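Local coordinates for transferrin (Manduca sexta, PDB 6WB6), which binds a single ferric ion together with a carbonate anion and transports iron in the insect Manduca sexta, at residues 147-152 against 180-185; 166-169 against 174-177. All blocks are in the same frame, centred on the assembly; numbering follows the deposited sequence.

Contact 1. Residues 147-152 against 180-185; sequences PKENEL and SQYSHL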
# COMPACT_ATOMS: atom_id res chain seq x y z
N PRO A 147 -1.81 -16.13 -4.19
CA PRO A 147 -0.92 -16.02 -5.35
C PRO A 147 0.53 -15.69 -4.99
O PRO A 147 1.44 -16.21 -5.65
CB PRO A 147 -1.57 -14.90 -6.16
CG PRO A 147 -3.05 -15.06 -5.87
CD PRO A 147 -3.12 -15.48 -4.43
N LYS A 148 0.78 -14.80 -4.03
CA LYS A 148 2.17 -14.50 -3.69
C LYS A 148 2.85 -15.75 -3.15
O LYS A 148 3.98 -16.07 -3.55
CB LYS A 148 2.23 -13.36 -2.67
CG LYS A 148 3.64 -12.84 -2.40
CD LYS A 148 4.39 -12.41 -3.67
CE LYS A 148 3.56 -11.39 -4.52
NZ LYS A 148 4.24 -11.04 -5.79
N GLU A 149 2.17 -16.51 -2.29
CA GLU A 149 2.78 -17.73 -1.80
C GLU A 149 2.98 -18.75 -2.91
O GLU A 149 3.97 -19.48 -2.92
CB GLU A 149 1.97 -18.36 -0.67
CG GLU A 149 2.82 -19.40 0.05
CD GLU A 149 2.20 -19.99 1.29
OE1 GLU A 149 1.11 -19.56 1.69
OE2 GLU A 149 2.84 -20.89 1.90
N ASN A 150 2.06 -18.80 -3.88
CA ASN A 150 2.23 -19.74 -4.98
C ASN A 150 3.55 -19.48 -5.72
O ASN A 150 4.26 -20.43 -6.08
CB ASN A 150 1.04 -19.67 -5.92
CG ASN A 150 -0.05 -20.69 -5.55
OD1 ASN A 150 0.01 -21.86 -5.94
ND2 ASN A 150 -1.03 -20.24 -4.80
N GLU A 151 3.90 -18.21 -5.95
CA GLU A 151 5.13 -17.84 -6.65
C GLU A 151 6.35 -18.26 -5.87
O GLU A 151 7.32 -18.77 -6.44
CB GLU A 151 5.20 -16.33 -6.83
CG GLU A 151 4.16 -15.76 -7.66
CD GLU A 151 4.12 -14.24 -7.59
OE1 GLU A 151 4.96 -13.60 -6.88
OE2 GLU A 151 3.25 -13.69 -8.27
N LEU A 152 6.35 -17.95 -4.58
CA LEU A 152 7.48 -18.27 -3.72
C LEU A 152 7.65 -19.78 -3.59
O LEU A 152 8.78 -20.29 -3.54
CB LEU A 152 7.28 -17.64 -2.35
CG LEU A 152 7.20 -16.11 -2.33
CD1 LEU A 152 6.52 -15.60 -1.04
CD2 LEU A 152 8.61 -15.53 -2.48
N SER A 180 10.66 -18.10 6.84
CA SER A 180 10.97 -19.39 7.46
C SER A 180 10.62 -20.55 6.54
O SER A 180 11.48 -21.40 6.25
CB SER A 180 10.21 -19.54 8.78
OG SER A 180 10.47 -18.45 9.63
N GLN A 181 9.37 -20.61 6.05
CA GLN A 181 8.91 -21.81 5.35
C GLN A 181 9.63 -22.02 4.02
O GLN A 181 9.81 -23.17 3.59
CB GLN A 181 7.39 -21.75 5.16
CG GLN A 181 6.76 -22.84 4.25
CD GLN A 181 6.74 -24.25 4.87
OE1 GLN A 181 6.50 -24.42 6.07
NE2 GLN A 181 6.97 -25.27 4.03
N TYR A 182 10.05 -20.94 3.36
CA TYR A 182 10.72 -20.98 2.06
C TYR A 182 12.13 -20.40 2.18
O TYR A 182 12.60 -19.65 1.32
CB TYR A 182 9.90 -20.24 1.00
CG TYR A 182 8.48 -20.77 0.89
CD1 TYR A 182 8.21 -21.93 0.17
CD2 TYR A 182 7.43 -20.14 1.54
CE1 TYR A 182 6.95 -22.42 0.09
CE2 TYR A 182 6.17 -20.63 1.47
CZ TYR A 182 5.93 -21.76 0.74
OH TYR A 182 4.67 -22.25 0.65
N SER A 183 12.80 -20.75 3.28
CA SER A 183 14.13 -20.23 3.58
C SER A 183 15.12 -20.45 2.45
O SER A 183 16.08 -19.68 2.29
CB SER A 183 14.65 -20.89 4.86
OG SER A 183 14.67 -22.28 4.67
N HIS A 184 14.92 -21.50 1.65
CA HIS A 184 15.80 -21.75 0.51
C HIS A 184 15.92 -20.53 -0.40
O HIS A 184 16.94 -20.35 -1.07
CB HIS A 184 15.29 -22.94 -0.30
CG HIS A 184 15.74 -24.27 0.23
ND1 HIS A 184 15.28 -25.46 -0.28
CD2 HIS A 184 16.61 -24.59 1.22
CE1 HIS A 184 15.85 -26.46 0.37
NE2 HIS A 184 16.66 -25.96 1.29
N LEU A 185 14.90 -19.68 -0.42
CA LEU A 185 14.92 -18.49 -1.26
C LEU A 185 15.88 -17.42 -0.73
O LEU A 185 16.08 -16.41 -1.42
CB LEU A 185 13.51 -17.94 -1.35
CG LEU A 185 12.55 -18.87 -2.09
CD1 LEU A 185 11.16 -18.31 -2.05
CD2 LEU A 185 12.94 -19.08 -3.52

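Contact 2. Residues 166-169 against 174-177; sequences GKWS and TNSA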
# COMPACT_ATOMS: atom_id res chain seq x y z
N GLY A 166 13.75 -8.96 0.51
CA GLY A 166 12.76 -7.90 0.48
C GLY A 166 11.48 -8.31 1.17
O GLY A 166 11.40 -9.35 1.83
N LYS A 167 10.46 -7.48 1.01
CA LYS A 167 9.17 -7.68 1.66
C LYS A 167 8.31 -8.56 0.76
O LYS A 167 7.69 -8.08 -0.19
CB LYS A 167 8.51 -6.34 1.97
CG LYS A 167 9.30 -5.43 2.89
CD LYS A 167 10.06 -6.18 3.97
CE LYS A 167 10.25 -5.36 5.25
NZ LYS A 167 11.37 -4.39 5.16
N TRP A 168 8.30 -9.86 1.04
CA TRP A 168 7.49 -10.80 0.28
C TRP A 168 6.00 -10.60 0.54
O TRP A 168 5.17 -10.80 -0.36
CB TRP A 168 7.87 -12.22 0.67
CG TRP A 168 9.25 -12.62 0.44
CD1 TRP A 168 10.29 -11.86 -0.04
CD2 TRP A 168 9.79 -13.92 0.71
NE1 TRP A 168 11.43 -12.62 -0.10
CE2 TRP A 168 11.15 -13.88 0.36
CE3 TRP A 168 9.24 -15.11 1.20
CZ2 TRP A 168 11.98 -15.00 0.49
CZ3 TRP A 168 10.04 -16.20 1.35
CH2 TRP A 168 11.41 -16.15 0.98
N SER A 169 5.65 -10.25 1.77
CA SER A 169 4.31 -9.84 2.13
C SER A 169 4.35 -8.46 2.76
O SER A 169 5.23 -8.18 3.57
CB SER A 169 3.66 -10.82 3.12
OG SER A 169 2.53 -10.20 3.71
N THR A 174 3.30 -12.27 8.22
CA THR A 174 3.22 -13.21 7.11
C THR A 174 4.57 -13.33 6.43
O THR A 174 5.01 -14.43 6.08
CB THR A 174 2.15 -12.75 6.12
OG1 THR A 174 0.87 -12.74 6.78
CG2 THR A 174 2.11 -13.65 4.91
N ASN A 175 5.25 -12.19 6.27
CA ASN A 175 6.55 -12.13 5.65
C ASN A 175 7.56 -12.97 6.43
O ASN A 175 8.30 -13.77 5.84
CB ASN A 175 6.94 -10.66 5.60
CG ASN A 175 8.17 -10.40 4.80
OD1 ASN A 175 8.24 -10.71 3.62
ND2 ASN A 175 9.16 -9.79 5.44
N SER A 176 7.56 -12.85 7.75
CA SER A 176 8.48 -13.64 8.56
C SER A 176 8.17 -15.13 8.42
O SER A 176 9.06 -15.93 8.13
CB SER A 176 8.38 -13.20 10.02
OG SER A 176 8.99 -11.93 10.20
N ALA A 177 6.90 -15.50 8.59
CA ALA A 177 6.54 -16.91 8.46
C ALA A 177 6.94 -17.47 7.10
O ALA A 177 7.35 -18.62 6.99
CB ALA A 177 5.03 -17.09 8.68

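Contact 1. Residues 147-152 against 180-185
Tyr182 reaches across to Glu149, and its OH donates a short hydrogen bond of 2.6 Å to Glu149 OE2. The acceptor oxygen lies at the edge of the phenol ring, near its plane, and is met on its anti side. The two side chains cross at about a right angle, and the carboxylate plane is turned 82° from the ring. Glu149 has its CG anti to the backbone N (chi1 -165°) and runs out extended, which carries the carboxylate from the flank of its helix to the phenol; on the way its CG passes 3.8 Å from Tyr182 CE2. Both segments belong to the N-terminal lobe of the transferrin fold: 147-152 starts helix 147-158, and Tyr182 is the first residue to leave helical geometry after helix 172-181. Trading Tyr182 for a phenylalanine would probably leave Glu149 OE2 without this donor and let the carboxylate turn more freely. The apolar part is carried by two leucines crossing at about a right angle, with Leu152 CD2 3.8 Å from Leu185 CD1. That same methyl of Leu185 rests 3.4 Å from Leu152 O, a carbonyl that also accepts a hydrogen bond from Ser156. Within the helix Lys148 NZ forms a salt bridge with Glu151 OE1 at 2.9 Å, and Glu151 OE2 pairs with Arg344 beyond it.

Contact 2. Residues 166-169 against 174-177
The irregular segment 166-169 passes close beside the early turns of helix 172-181, its backbone coming nearest where Ser169 CA lies 4.8 Å from Asn175 CA. This is the strand-to-helix connection of the N-terminal lobe, between strand 161-163 and the helix that follows it, closed by an asparagine side chain gripping loop backbone. Gly166 adopts backbone angles at which a side chain would press on the preceding carbonyl oxygen. Asn175 OD1 accepts two successive amides: Ser169 N at 3.2 Å, nearly straight at 162°, and Trp168 N at 2.7 Å, a weak bond because it is bent to 126°. With chi1 at -171° the Asn175 amide points away from its own backbone N and out toward the loop backbone. The Trp168 indole plane stands almost upright to that amide, while its NE1 bonds to Ile164 O and Lys179 makes a cation-pi contact with the ring. Of the Lys167 side chain, CD comes nearest the amide, 4.0 Å from Asn175 ND2; its NZ forms a salt bridge with Asp196. Asp171 is shared, giving its N to Ser169 OG and its OD2 to Thr174 OG1. Beside that pair, Ser169 CB packs on the methyl of Thr174, 3.7 Å from CG2.

Contacts 1 and 2 lie with centres about 9 Å apart in the N-terminal lobe and share helix 172-181, contact 2 using its early turns and contact 1 mainly the residues just after its end, Tyr182 and Leu185. Along the chain the order is 147-152, 166-169, 174-177, 180-185, so contact 2 falls wholly between the two halves of contact 1. Trp168 joins them: its CE3 lies 3.6 Å from Leu152 CD1, and its CH2 lies 3.6 Å from Leu185 CB. Helix 147-158, the loop and helix 172-181 thus form one packed unit, and the loop of contact 2 passes near the carbonate pocket, which includes Arg120.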